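Local coordinates for pesticidal crystal protein Cry2Aa (Bacillus thuringiensis serovar kurstaki, PDB 1I5P) that kills dipteran and lepidopteran larvae by binding to their midgut epithelial cells and promoting colloid-osmotic lysis, at residues Asp420-Asn425 and Arg470-Tyr475; Thr502-Gln507 and Ser528-Arg533; Ser513-Asn518 and Asp618-Met623; Tyr534-Asn539 and Thr601-Asp606. All coordinates share one frame; numbering follows the deposited sequence.

Interaction 1 (Asp420-Asn425 and Arg470-Tyr475); sequences DYFIRN and RKNNIY
The Tyr421 ring carries Arg470 on one face: Arg470 CG stands 4.0 Å from the ring centroid, 10° off the normal, a CH-pi contact. The guanidinium continues past the ring edge toward the hydroxyl, turned 51° to the ring, and Tyr421 CE1 lies over its face. Arg470 NH1 comes within 2.8 Å of Tyr421 OH, but the angle is too poor for a hydrogen bond; NH1 has a long, weak ion pair with Glu254, and NE, buried here, has no partner in the model. The Phe422 ring has Arg470 O at its edge, while the Asn472 amide approaches obliquely, CG 3.5 Å from Phe422 CE1. Over one face of Phe422, toward the rim, sits NH2 of Arg424. That guanidinium takes the methyl CD1 of Ile474 on a face and grips Lys471 O side-on, through NE at 2.8 Å and NH2 at 3.0 Å. The bend at chi2 (-58°) turns its edge toward this oxygen; NH2 comes in the carbonyl plane, on a lone pair, while NE is tilted from it. Water 1 donates to Asp420 O and Arg470 O, bridging the two backbones. Asn472 OD1 accepts from His21, and Asp420 pairs with Lys29. Strand 422-430 runs antiparallel to 462-469, with a classic beta bulge at Arg424 and Asn425 opposite Val467; Arg470 packs on helix 53-65 before the chain enters strand 474-477.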
loop_
_atom_site.group_PDB
_atom_site.type_symbol
_atom_site.label_atom_id
_atom_site.label_comp_id
_atom_site.label_asym_id
_atom_site.label_seq_id
_atom_site.Cartn_x
_atom_site.Cartn_y
_atom_site.Cartn_z
ATOM N N ASP A 420 -3.642 1.320 -11.245
ATOM C CA ASP A 420 -4.338 0.331 -10.410
ATOM C C ASP A 420 -4.589 0.775 -8.970
ATOM O O ASP A 420 -5.018 -0.019 -8.127
ATOM C CB ASP A 420 -3.581 -0.999 -10.425
ATOM C CG ASP A 420 -3.549 -1.634 -11.810
ATOM O OD1 ASP A 420 -4.635 -1.873 -12.387
ATOM O OD2 ASP A 420 -2.438 -1.891 -12.320
ATOM N N TYR A 421 -4.317 2.042 -8.681
ATOM C CA TYR A 421 -4.576 2.570 -7.347
ATOM C C TYR A 421 -5.791 3.466 -7.421
ATOM O O TYR A 421 -5.944 4.246 -8.363
ATOM C CB TYR A 421 -3.397 3.396 -6.820
ATOM C CG TYR A 421 -2.262 2.586 -6.232
ATOM C CD1 TYR A 421 -1.380 1.890 -7.056
ATOM C CD2 TYR A 421 -2.044 2.552 -4.853
ATOM C CE1 TYR A 421 -0.309 1.186 -6.533
ATOM C CE2 TYR A 421 -0.969 1.847 -4.314
ATOM C CZ TYR A 421 -0.106 1.169 -5.159
ATOM O OH TYR A 421 0.960 0.471 -4.637
ATOM N N PHE A 422 -6.663 3.343 -6.430
ATOM C CA PHE A 422 -7.853 4.175 -6.369
ATOM C C PHE A 422 -7.743 5.060 -5.143
ATOM O O PHE A 422 -7.084 4.701 -4.162
ATOM C CB PHE A 422 -9.125 3.324 -6.240
ATOM C CG PHE A 422 -9.352 2.378 -7.385
ATOM C CD1 PHE A 422 -8.790 1.107 -7.377
ATOM C CD2 PHE A 422 -10.120 2.763 -8.475
ATOM C CE1 PHE A 422 -8.998 0.226 -8.435
ATOM C CE2 PHE A 422 -10.334 1.886 -9.547
ATOM C CZ PHE A 422 -9.767 0.616 -9.521
ATOM N N ILE A 423 -8.370 6.227 -5.200
ATOM C CA ILE A 423 -8.363 7.097 -4.043
ATOM C C ILE A 423 -9.498 6.548 -3.184
ATOM O O ILE A 423 -10.663 6.864 -3.410
ATOM C CB ILE A 423 -8.644 8.560 -4.430
ATOM C CG1 ILE A 423 -7.460 9.119 -5.227
ATOM C CG2 ILE A 423 -8.879 9.395 -3.175
ATOM C CD1 ILE A 423 -7.686 10.517 -5.764
ATOM N N ARG A 424 -9.152 5.696 -2.224
ATOM C CA ARG A 424 -10.145 5.091 -1.346
ATOM C C ARG A 424 -10.471 5.929 -0.118
ATOM O O ARG A 424 -11.368 5.591 0.649
ATOM C CB ARG A 424 -9.692 3.696 -0.921
ATOM C CG ARG A 424 -9.678 2.689 -2.069
ATOM C CD ARG A 424 -11.052 2.551 -2.713
ATOM N NE ARG A 424 -11.022 1.622 -3.838
ATOM C CZ ARG A 424 -12.024 1.438 -4.690
ATOM N NH1 ARG A 424 -13.155 2.119 -4.552
ATOM N NH2 ARG A 424 -11.885 0.581 -5.693
ATOM N N ASN A 425 -9.737 7.013 0.080
ATOM C CA ASN A 425 -10.017 7.895 1.203
ATOM C C ASN A 425 -9.415 9.265 0.965
ATOM O O ASN A 425 -8.474 9.420 0.185
ATOM C CB ASN A 425 -9.487 7.317 2.522
ATOM C CG ASN A 425 -10.144 7.957 3.746
ATOM O OD1 ASN A 425 -11.177 8.611 3.634
ATOM N ND2 ASN A 425 -9.553 7.758 4.916
ATOM N N ARG A 470 -4.787 -0.050 -3.717
ATOM C CA ARG A 470 -5.187 -0.970 -4.769
ATOM C C ARG A 470 -6.571 -1.567 -4.536
ATOM O O ARG A 470 -7.229 -2.007 -5.486
ATOM C CB ARG A 470 -4.178 -2.107 -4.884
ATOM C CG ARG A 470 -2.856 -1.723 -5.523
ATOM C CD ARG A 470 -2.043 -2.966 -5.826
ATOM N NE ARG A 470 -1.094 -2.745 -6.915
ATOM C CZ ARG A 470 0.170 -2.374 -6.752
ATOM N NH1 ARG A 470 0.657 -2.182 -5.534
ATOM N NH2 ARG A 470 0.950 -2.205 -7.810
ATOM N N LYS A 471 -7.000 -1.592 -3.275
ATOM C CA LYS A 471 -8.299 -2.150 -2.907
ATOM C C LYS A 471 -9.360 -1.911 -3.973
ATOM O O LYS A 471 -9.611 -0.774 -4.363
ATOM C CB LYS A 471 -8.773 -1.559 -1.580
ATOM C CG LYS A 471 -10.057 -2.183 -1.069
ATOM C CD LYS A 471 -9.881 -3.685 -0.878
ATOM C CE LYS A 471 -11.098 -4.303 -0.210
ATOM N NZ LYS A 471 -10.862 -5.733 0.145
ATOM N N ASN A 472 -9.992 -2.984 -4.432
ATOM C CA ASN A 472 -11.004 -2.853 -5.470
ATOM C C ASN A 472 -12.095 -3.923 -5.388
ATOM O O ASN A 472 -13.203 -3.723 -5.893
ATOM C CB ASN A 472 -10.308 -2.895 -6.838
ATOM C CG ASN A 472 -11.197 -2.418 -7.979
ATOM O OD1 ASN A 472 -12.088 -1.595 -7.789
ATOM N ND2 ASN A 472 -10.931 -2.921 -9.182
ATOM N N ASN A 473 -11.798 -5.046 -4.735
ATOM C CA ASN A 473 -12.778 -6.125 -4.627
ATOM C C ASN A 473 -13.825 -5.854 -3.554
ATOM O O ASN A 473 -13.932 -6.573 -2.560
ATOM C CB ASN A 473 -12.082 -7.468 -4.364
ATOM C CG ASN A 473 -11.405 -7.533 -3.013
ATOM O OD1 ASN A 473 -10.762 -6.581 -2.581
ATOM N ND2 ASN A 473 -11.535 -8.675 -2.344
ATOM N N ILE A 474 -14.601 -4.802 -3.781
ATOM C CA ILE A 474 -15.661 -4.408 -2.871
ATOM C C ILE A 474 -16.985 -4.745 -3.546
ATOM O O ILE A 474 -17.333 -4.165 -4.575
ATOM C CB ILE A 474 -15.626 -2.892 -2.593
ATOM C CG1 ILE A 474 -14.246 -2.486 -2.059
ATOM C CG2 ILE A 474 -16.718 -2.528 -1.592
ATOM C CD1 ILE A 474 -13.989 -0.984 -2.062
ATOM N N TYR A 475 -17.714 -5.688 -2.966
ATOM C CA TYR A 475 -18.993 -6.103 -3.517
ATOM C C TYR A 475 -19.988 -4.951 -3.500
ATOM O O TYR A 475 -20.614 -4.638 -4.509
ATOM C CB TYR A 475 -19.557 -7.275 -2.713
ATOM C CG TYR A 475 -20.934 -7.685 -3.170
ATOM C CD1 TYR A 475 -21.159 -8.084 -4.488
ATOM C CD2 TYR A 475 -22.018 -7.652 -2.295
ATOM C CE1 TYR A 475 -22.431 -8.439 -4.926
ATOM C CE2 TYR A 475 -23.296 -8.004 -2.721
ATOM C CZ TYR A 475 -23.495 -8.397 -4.037
ATOM O OH TYR A 475 -24.755 -8.753 -4.462
HETATM O O HOH W 1 -6.479 -2.471 -8.105
#

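Interaction 2 (Thr502-Gln507 and Ser528-Arg533); sequences TQVNNQ and SNTTAR
Arg533 runs alongside both Thr502 and Gln503, its side chain pointing the same way as theirs: CG is 3.8 Å from Thr502 CB, and CB is 4.1 Å from Gln503 CG. The Arg533 guanidinium stands almost at right angles to the Gln503 amide (81°) and pairs with Asp606, while Thr502 OG1 turns to Thr535. On the other face of the sheet Val504 CG2 meets Ala532 CB at 4.2 Å, and CG1 crosses toward the methyl of Thr530. Asn506 comes slantwise over Thr530, OD1 3.0 Å from Thr530 OG1, a hydroxyl that is hydrogen-bonded to Gln527 O. With CG of Asn505 set between its own backbone N and carbonyl carbon (chi1 59°), the side chain is carried toward Thr531; which amide atom faces the Thr531 N is doubtful. Arg533 N bonds Gln503 O at 2.9 Å, whereas Asn505 N to Thr531 O is weak. Both Thr502 and Gln503 face Arg533, a classic beta bulge in a short antiparallel pairing that adds strand 503-504 to the sheet of the C-terminal lectin-like beta sandwich.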
loop_
_atom_site.group_PDB
_atom_site.type_symbol
_atom_site.label_atom_id
_atom_site.label_comp_id
_atom_site.label_asym_id
_atom_site.label_seq_id
_atom_site.Cartn_x
_atom_site.Cartn_y
_atom_site.Cartn_z
ATOM N N THR A 502 -16.371 -4.265 9.296
ATOM C CA THR A 502 -17.758 -3.828 9.228
ATOM C C THR A 502 -17.957 -2.916 10.431
ATOM O O THR A 502 -18.584 -1.859 10.338
ATOM C CB THR A 502 -18.722 -5.019 9.355
ATOM O OG1 THR A 502 -18.558 -5.884 8.223
ATOM C CG2 THR A 502 -20.162 -4.533 9.428
ATOM N N GLN A 503 -17.409 -3.345 11.564
ATOM C CA GLN A 503 -17.498 -2.593 12.809
ATOM C C GLN A 503 -16.537 -3.158 13.849
ATOM O O GLN A 503 -16.192 -4.341 13.814
ATOM C CB GLN A 503 -18.928 -2.625 13.366
ATOM C CG GLN A 503 -19.456 -4.009 13.718
ATOM C CD GLN A 503 -20.782 -3.942 14.462
ATOM O OE1 GLN A 503 -20.867 -3.364 15.547
ATOM N NE2 GLN A 503 -21.825 -4.519 13.876
ATOM N N VAL A 504 -16.106 -2.296 14.766
ATOM C CA VAL A 504 -15.194 -2.679 15.837
ATOM C C VAL A 504 -15.657 -1.995 17.118
ATOM O O VAL A 504 -16.017 -0.822 17.094
ATOM C CB VAL A 504 -13.746 -2.205 15.543
ATOM C CG1 VAL A 504 -12.789 -2.779 16.586
ATOM C CG2 VAL A 504 -13.325 -2.621 14.140
ATOM N N ASN A 505 -15.667 -2.719 18.232
ATOM C CA ASN A 505 -16.056 -2.103 19.497
ATOM C C ASN A 505 -14.786 -1.646 20.212
ATOM O O ASN A 505 -13.681 -1.887 19.721
ATOM C CB ASN A 505 -16.854 -3.086 20.368
ATOM C CG ASN A 505 -16.088 -4.350 20.695
ATOM O OD1 ASN A 505 -16.631 -5.261 21.320
ATOM N ND2 ASN A 505 -14.832 -4.416 20.285
ATOM N N ASN A 506 -14.932 -0.988 21.359
ATOM C CA ASN A 506 -13.769 -0.501 22.091
ATOM C C ASN A 506 -12.921 0.340 21.133
ATOM O O ASN A 506 -11.695 0.262 21.142
ATOM C CB ASN A 506 -12.932 -1.680 22.611
ATOM C CG ASN A 506 -13.661 -2.511 23.660
ATOM O OD1 ASN A 506 -13.267 -3.643 23.955
ATOM N ND2 ASN A 506 -14.713 -1.949 24.237
ATOM N N GLN A 507 -13.577 1.144 20.304
ATOM C CA GLN A 507 -12.859 1.965 19.329
ATOM C C GLN A 507 -11.886 2.974 19.930
ATOM O O GLN A 507 -10.874 3.296 19.307
ATOM C CB GLN A 507 -13.847 2.687 18.409
ATOM C CG GLN A 507 -14.605 1.741 17.489
ATOM C CD GLN A 507 -15.636 2.451 16.636
ATOM O OE1 GLN A 507 -15.400 2.747 15.459
ATOM N NE2 GLN A 507 -16.792 2.730 17.225
ATOM N N SER A 528 -8.975 -5.535 26.230
ATOM C CA SER A 528 -9.355 -6.935 26.149
ATOM C C SER A 528 -10.829 -7.079 25.759
ATOM O O SER A 528 -11.636 -6.176 25.981
ATOM C CB SER A 528 -9.082 -7.626 27.489
ATOM O OG SER A 528 -9.098 -9.034 27.352
ATOM N N ASN A 529 -11.164 -8.215 25.158
ATOM C CA ASN A 529 -12.524 -8.503 24.717
ATOM C C ASN A 529 -13.032 -7.534 23.648
ATOM O O ASN A 529 -14.170 -7.050 23.697
ATOM C CB ASN A 529 -13.486 -8.517 25.907
ATOM C CG ASN A 529 -14.816 -9.155 25.564
ATOM O OD1 ASN A 529 -14.926 -9.906 24.590
ATOM N ND2 ASN A 529 -15.832 -8.876 26.371
ATOM N N THR A 530 -12.175 -7.255 22.673
ATOM C CA THR A 530 -12.542 -6.385 21.569
ATOM C C THR A 530 -12.899 -7.299 20.406
ATOM O O THR A 530 -12.193 -8.268 20.125
ATOM C CB THR A 530 -11.370 -5.469 21.146
ATOM O OG1 THR A 530 -11.040 -4.581 22.223
ATOM C CG2 THR A 530 -11.750 -4.648 19.918
ATOM N N THR A 531 -14.006 -6.999 19.743
ATOM C CA THR A 531 -14.446 -7.793 18.611
ATOM C C THR A 531 -14.473 -6.949 17.352
ATOM O O THR A 531 -15.019 -5.845 17.343
ATOM C CB THR A 531 -15.858 -8.375 18.838
ATOM O OG1 THR A 531 -15.811 -9.338 19.899
ATOM C CG2 THR A 531 -16.370 -9.043 17.571
ATOM N N ALA A 532 -13.863 -7.477 16.298
ATOM C CA ALA A 532 -13.820 -6.811 15.009
ATOM C C ALA A 532 -14.595 -7.683 14.026
ATOM O O ALA A 532 -14.249 -8.848 13.807
ATOM C CB ALA A 532 -12.369 -6.644 14.542
ATOM N N ARG A 533 -15.655 -7.131 13.449
ATOM C CA ARG A 533 -16.451 -7.881 12.493
ATOM C C ARG A 533 -16.131 -7.502 11.057
ATOM O O ARG A 533 -15.982 -6.326 10.734
ATOM C CB ARG A 533 -17.948 -7.666 12.731
ATOM C CG ARG A 533 -18.799 -8.079 11.524
ATOM C CD ARG A 533 -20.269 -8.181 11.851
ATOM N NE ARG A 533 -20.531 -9.281 12.775
ATOM C CZ ARG A 533 -21.743 -9.632 13.191
ATOM N NH1 ARG A 533 -22.811 -8.969 12.767
ATOM N NH2 ARG A 533 -21.887 -10.657 14.020
HETATM O O HOH W 2 -16.320 -7.644 22.521
#

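Interaction 3 (Ser513-Asn518 and Asp618-Met623); sequences SEKFGN and DLMNIM
A bulge in strand 617-626, where Met620 and Asn621 both face Arg548, receives the loop that joins strands 510-513 and 522-525. Asn518 reaches into it: ND2 donates to Met620 O at 2.7 Å, with the acceptor in the plane of the amide but the donor 39° above the plane of the carbonyl, so the bond misses the lone pairs. With CG anti to the backbone N (chi1 -174°), the amide extends across to Met620, and OD1 rests 3.3 Å from Met620 CB. ND2 is also bonded to Gly520 O within the loop. Water 3 lies between Asn518 O and Met620 O, and water 4 links Asn518 OD1 to Asn621 ND2. This is the jelly-roll C-terminal domain, and strand 617-626 is hydrogen-bonded here to 522-525 and 541-550, so the loop folds back over a strand that neighbours the one it leads into. Lys515, bent at chi2 and chi4, crosses Met620 at about a right angle, its CD 4.0 Å from the methyl CE. Its NZ turns back to Glu514 O at 3.0 Å and forms a long salt bridge, 3.8 Å, with Asp618 OD1. Both NZ and OD1 are hydrogen-bonded to Ser522 OG, which thus ties the two charges together.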
loop_
_atom_site.group_PDB
_atom_site.type_symbol
_atom_site.label_atom_id
_atom_site.label_comp_id
_atom_site.label_asym_id
_atom_site.label_seq_id
_atom_site.Cartn_x
_atom_site.Cartn_y
_atom_site.Cartn_z
ATOM N N SER A 513 -1.931 0.756 13.381
ATOM C CA SER A 513 -0.492 0.777 13.593
ATOM C C SER A 513 0.289 0.508 12.305
ATOM O O SER A 513 0.162 -0.549 11.688
ATOM C CB SER A 513 -0.118 -0.259 14.659
ATOM O OG SER A 513 1.280 -0.293 14.891
ATOM N N GLU A 514 1.101 1.481 11.920
ATOM C CA GLU A 514 1.925 1.413 10.718
ATOM C C GLU A 514 2.731 0.115 10.573
ATOM O O GLU A 514 3.297 -0.390 11.547
ATOM C CB GLU A 514 2.866 2.627 10.708
ATOM C CG GLU A 514 4.034 2.530 9.749
ATOM C CD GLU A 514 4.781 3.845 9.600
ATOM O OE1 GLU A 514 5.346 4.332 10.604
ATOM O OE2 GLU A 514 4.807 4.390 8.476
ATOM N N LYS A 515 2.759 -0.423 9.351
ATOM C CA LYS A 515 3.519 -1.636 9.036
ATOM C C LYS A 515 4.241 -1.447 7.705
ATOM O O LYS A 515 3.773 -0.711 6.842
ATOM C CB LYS A 515 2.593 -2.855 8.959
ATOM C CG LYS A 515 1.992 -3.247 10.298
ATOM C CD LYS A 515 3.087 -3.621 11.284
ATOM C CE LYS A 515 2.534 -3.776 12.693
ATOM N NZ LYS A 515 1.973 -2.491 13.197
ATOM N N PHE A 516 5.377 -2.112 7.534
ATOM C CA PHE A 516 6.145 -1.969 6.300
ATOM C C PHE A 516 6.100 -3.191 5.392
ATOM O O PHE A 516 6.279 -3.067 4.183
ATOM C CB PHE A 516 7.599 -1.612 6.629
ATOM C CG PHE A 516 7.734 -0.425 7.540
ATOM C CD1 PHE A 516 7.997 -0.599 8.895
ATOM C CD2 PHE A 516 7.555 0.865 7.053
ATOM C CE1 PHE A 516 8.079 0.495 9.756
ATOM C CE2 PHE A 516 7.634 1.970 7.908
ATOM C CZ PHE A 516 7.896 1.781 9.262
ATOM N N GLY A 517 5.864 -4.366 5.970
ATOM C CA GLY A 517 5.797 -5.574 5.163
ATOM C C GLY A 517 4.553 -6.386 5.469
ATOM O O GLY A 517 4.604 -7.614 5.514
ATOM N N ASN A 518 3.430 -5.700 5.667
ATOM C CA ASN A 518 2.172 -6.355 6.015
ATOM C C ASN A 518 1.014 -6.046 5.057
ATOM O O ASN A 518 -0.152 -6.256 5.403
ATOM C CB ASN A 518 1.783 -5.935 7.437
ATOM C CG ASN A 518 0.565 -6.670 7.961
ATOM O OD1 ASN A 518 0.551 -7.897 8.039
ATOM N ND2 ASN A 518 -0.469 -5.916 8.328
ATOM N N ASP A 618 -1.960 -7.194 17.874
ATOM C CA ASP A 618 -1.965 -6.662 16.515
ATOM C C ASP A 618 -2.620 -7.635 15.544
ATOM O O ASP A 618 -2.107 -8.728 15.315
ATOM C CB ASP A 618 -0.538 -6.386 16.030
ATOM C CG ASP A 618 -0.020 -5.020 16.456
ATOM O OD1 ASP A 618 -0.364 -4.013 15.802
ATOM O OD2 ASP A 618 0.733 -4.956 17.448
ATOM N N LEU A 619 -3.757 -7.238 14.982
ATOM C CA LEU A 619 -4.443 -8.059 13.989
ATOM C C LEU A 619 -3.834 -7.500 12.702
ATOM O O LEU A 619 -4.167 -6.386 12.289
ATOM C CB LEU A 619 -5.949 -7.790 14.005
ATOM C CG LEU A 619 -6.911 -8.957 13.749
ATOM C CD1 LEU A 619 -8.142 -8.408 13.048
ATOM C CD2 LEU A 619 -6.265 -10.052 12.911
ATOM N N MET A 620 -2.942 -8.268 12.080
ATOM C CA MET A 620 -2.241 -7.809 10.883
ATOM C C MET A 620 -2.814 -8.161 9.515
ATOM O O MET A 620 -2.800 -7.324 8.607
ATOM C CB MET A 620 -0.783 -8.248 10.982
ATOM C CG MET A 620 -0.111 -7.691 12.233
ATOM S SD MET A 620 1.490 -8.409 12.553
ATOM C CE MET A 620 2.455 -7.549 11.299
ATOM N N ASN A 621 -3.291 -9.392 9.344
ATOM C CA ASN A 621 -3.883 -9.785 8.071
ATOM C C ASN A 621 -4.862 -10.932 8.248
ATOM O O ASN A 621 -4.749 -11.740 9.171
ATOM C CB ASN A 621 -2.814 -10.197 7.051
ATOM C CG ASN A 621 -3.231 -9.886 5.605
ATOM O OD1 ASN A 621 -4.416 -9.694 5.308
ATOM N ND2 ASN A 621 -2.251 -9.837 4.703
ATOM N N ILE A 622 -5.828 -10.984 7.342
ATOM C CA ILE A 622 -6.845 -12.018 7.344
ATOM C C ILE A 622 -6.704 -12.685 5.989
ATOM O O ILE A 622 -6.917 -12.050 4.953
ATOM C CB ILE A 622 -8.261 -11.398 7.482
ATOM C CG1 ILE A 622 -8.356 -10.613 8.793
ATOM C CG2 ILE A 622 -9.327 -12.491 7.439
ATOM C CD1 ILE A 622 -9.565 -9.677 8.867
ATOM N N MET A 623 -6.337 -13.956 5.978
ATOM C CA MET A 623 -6.172 -14.633 4.704
ATOM C C MET A 623 -6.853 -15.980 4.594
ATOM O O MET A 623 -6.710 -16.842 5.465
ATOM C CB MET A 623 -4.689 -14.784 4.367
ATOM C CG MET A 623 -3.854 -15.259 5.513
ATOM S SD MET A 623 -2.914 -13.915 6.230
ATOM C CE MET A 623 -1.546 -14.852 6.903
HETATM O O HOH W 3 -2.707 -6.180 6.024
HETATM O O HOH W 4 0.361 -9.503 5.646
#

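Interaction 4 (Tyr534-Asn539 and Thr601-Asp606); sequences YTLRGN and TNVTLD
Arg537 and Asn602 meet through NH1 and OD1, 3.1 Å apart in a nearly straight hydrogen bond (164°). The oxygen lies in the guanidinium plane, yet NH1 stands 59° above the plane of the Asn602 carbonyl. A bend at chi2 (68°) in the arginine chain brings this group back across the strand, where one face covers the backbone N of Thr601. On the same side of the sheet the methyl of Thr535 lies 3.9 Å from Asn602 CB, while its hydroxyl is taken by Thr502. Strands 530-537 and 602-610 are antiparallel neighbours in one sheet of the beta sandwich; Tyr534-Leu605 and Leu536-Val603 are the hydrogen-bonded pairs, with Val603 N to Leu536 O at 2.7 Å. Gly538 N adds a bond to Thr601 O at 3.0 Å beyond the last pair. On the opposite face, Leu536 has CG between its backbone N and carbonyl carbon, and it lies alongside Val603, CG to CB 4.1 Å. Tyr534 CB meets Leu605 CB at 4.3 Å, while the ring presents its edge to Leu605 O and its hydroxyl bonds Pro498 O. Tyr534 and Leu605 both rest on Ile622 of the other sheet, and Leu536 on Phe624.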
loop_
_atom_site.group_PDB
_atom_site.type_symbol
_atom_site.label_atom_id
_atom_site.label_comp_id
_atom_site.label_asym_id
_atom_site.label_seq_id
_atom_site.Cartn_x
_atom_site.Cartn_y
_atom_site.Cartn_z
ATOM N N TYR A 534 -16.047 -8.515 10.203
ATOM C CA TYR A 534 -15.782 -8.326 8.785
ATOM C C TYR A 534 -16.864 -9.049 7.998
ATOM O O TYR A 534 -17.378 -10.081 8.433
ATOM C CB TYR A 534 -14.407 -8.884 8.418
ATOM C CG TYR A 534 -13.291 -8.245 9.204
ATOM C CD1 TYR A 534 -12.988 -8.673 10.491
ATOM C CD2 TYR A 534 -12.586 -7.162 8.687
ATOM C CE1 TYR A 534 -12.014 -8.036 11.254
ATOM C CE2 TYR A 534 -11.609 -6.516 9.441
ATOM C CZ TYR A 534 -11.334 -6.957 10.723
ATOM O OH TYR A 534 -10.403 -6.294 11.483
ATOM N N THR A 535 -17.215 -8.497 6.842
ATOM C CA THR A 535 -18.241 -9.097 6.002
ATOM C C THR A 535 -17.720 -9.308 4.588
ATOM O O THR A 535 -17.127 -8.406 3.985
ATOM C CB THR A 535 -19.501 -8.219 5.953
ATOM O OG1 THR A 535 -19.926 -7.934 7.288
ATOM C CG2 THR A 535 -20.631 -8.943 5.215
ATOM N N LEU A 536 -17.959 -10.501 4.059
ATOM C CA LEU A 536 -17.495 -10.832 2.725
ATOM C C LEU A 536 -18.575 -11.534 1.906
ATOM O O LEU A 536 -19.474 -12.182 2.456
ATOM C CB LEU A 536 -16.254 -11.723 2.832
ATOM C CG LEU A 536 -16.473 -13.126 3.396
ATOM C CD1 LEU A 536 -16.652 -14.091 2.237
ATOM C CD2 LEU A 536 -15.290 -13.559 4.248
ATOM N N ARG A 537 -18.470 -11.404 0.586
ATOM C CA ARG A 537 -19.408 -12.022 -0.340
ATOM C C ARG A 537 -18.780 -13.349 -0.766
ATOM O O ARG A 537 -17.810 -13.362 -1.527
ATOM C CB ARG A 537 -19.606 -11.115 -1.559
ATOM C CG ARG A 537 -20.690 -11.575 -2.519
ATOM C CD ARG A 537 -22.056 -11.445 -1.883
ATOM N NE ARG A 537 -23.129 -11.830 -2.790
ATOM C CZ ARG A 537 -24.421 -11.715 -2.503
ATOM N NH1 ARG A 537 -24.798 -11.221 -1.331
ATOM N NH2 ARG A 537 -25.331 -12.099 -3.384
ATOM N N GLY A 538 -19.327 -14.456 -0.268
ATOM C CA GLY A 538 -18.782 -15.763 -0.588
ATOM C C GLY A 538 -18.892 -16.231 -2.028
ATOM O O GLY A 538 -19.673 -15.698 -2.822
ATOM N N ASN A 539 -18.106 -17.246 -2.363
ATOM C CA ASN A 539 -18.099 -17.805 -3.705
ATOM C C ASN A 539 -18.407 -19.298 -3.651
ATOM O O ASN A 539 -18.259 -20.006 -4.645
ATOM C CB ASN A 539 -16.734 -17.581 -4.351
ATOM C CG ASN A 539 -15.603 -18.121 -3.504
ATOM O OD1 ASN A 539 -15.839 -18.780 -2.489
ATOM N ND2 ASN A 539 -14.365 -17.850 -3.916
ATOM N N THR A 601 -23.646 -15.088 -0.684
ATOM C CA THR A 601 -24.082 -14.796 0.669
ATOM C C THR A 601 -23.118 -13.854 1.374
ATOM O O THR A 601 -21.904 -13.969 1.212
ATOM C CB THR A 601 -24.184 -16.106 1.485
ATOM O OG1 THR A 601 -24.895 -17.094 0.726
ATOM C CG2 THR A 601 -24.911 -15.868 2.790
ATOM N N ASN A 602 -23.652 -12.912 2.144
ATOM C CA ASN A 602 -22.797 -11.997 2.893
ATOM C C ASN A 602 -22.433 -12.690 4.207
ATOM O O ASN A 602 -23.218 -12.717 5.147
ATOM C CB ASN A 602 -23.520 -10.679 3.182
ATOM C CG ASN A 602 -23.792 -9.870 1.928
ATOM O OD1 ASN A 602 -23.115 -10.020 0.912
ATOM N ND2 ASN A 602 -24.780 -8.988 2.005
ATOM N N VAL A 603 -21.233 -13.253 4.251
ATOM C CA VAL A 603 -20.746 -13.967 5.420
ATOM C C VAL A 603 -20.060 -13.038 6.413
ATOM O O VAL A 603 -19.247 -12.202 6.029
ATOM C CB VAL A 603 -19.747 -15.052 5.000
ATOM C CG1 VAL A 603 -19.338 -15.878 6.196
ATOM C CG2 VAL A 603 -20.363 -15.914 3.911
ATOM N N THR A 604 -20.392 -13.183 7.693
ATOM C CA THR A 604 -19.773 -12.351 8.716
ATOM C C THR A 604 -18.659 -13.134 9.402
ATOM O O THR A 604 -18.794 -14.327 9.675
ATOM C CB THR A 604 -20.784 -11.900 9.797
ATOM O OG1 THR A 604 -21.286 -13.047 10.491
ATOM C CG2 THR A 604 -21.938 -11.139 9.169
ATOM N N LEU A 605 -17.550 -12.452 9.658
ATOM C CA LEU A 605 -16.405 -13.052 10.322
ATOM C C LEU A 605 -16.132 -12.232 11.566
ATOM O O LEU A 605 -15.715 -11.076 11.467
ATOM C CB LEU A 605 -15.173 -13.018 9.411
ATOM C CG LEU A 605 -13.817 -13.284 10.082
ATOM C CD1 LEU A 605 -13.773 -14.705 10.625
ATOM C CD2 LEU A 605 -12.692 -13.060 9.077
ATOM N N ASP A 606 -16.380 -12.812 12.735
ATOM C CA ASP A 606 -16.138 -12.098 13.982
ATOM C C ASP A 606 -14.848 -12.565 14.626
ATOM O O ASP A 606 -14.652 -13.752 14.873
ATOM C CB ASP A 606 -17.307 -12.290 14.954
ATOM C CG ASP A 606 -18.587 -11.656 14.457
ATOM O OD1 ASP A 606 -18.521 -10.545 13.891
ATOM O OD2 ASP A 606 -19.665 -12.267 14.640
#

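Interaction 1 comes first along the chain, 420-425 in the middle domain and 470-475 where the chain passes toward the C-terminal sheet; the other three lie in the C-terminal domain. Its strand 474-477 belongs to the same sheet as interactions 2 and 4, and Tyr475 packs against Arg537 and Asn602. Interactions 2 and 4, centres 16 Å apart, share strand 530-537, which pairs with 503-504 and with 602-610; the salt bridge of Arg533 and Asp606 spans them. Interaction 3 alternates with interaction 2 along the chain and encloses interaction 4. Its strand 617-626 belongs to the other sheet, and Leu619 and Ile622 pack on Tyr534 and Leu605, joining the two layers of the sandwich.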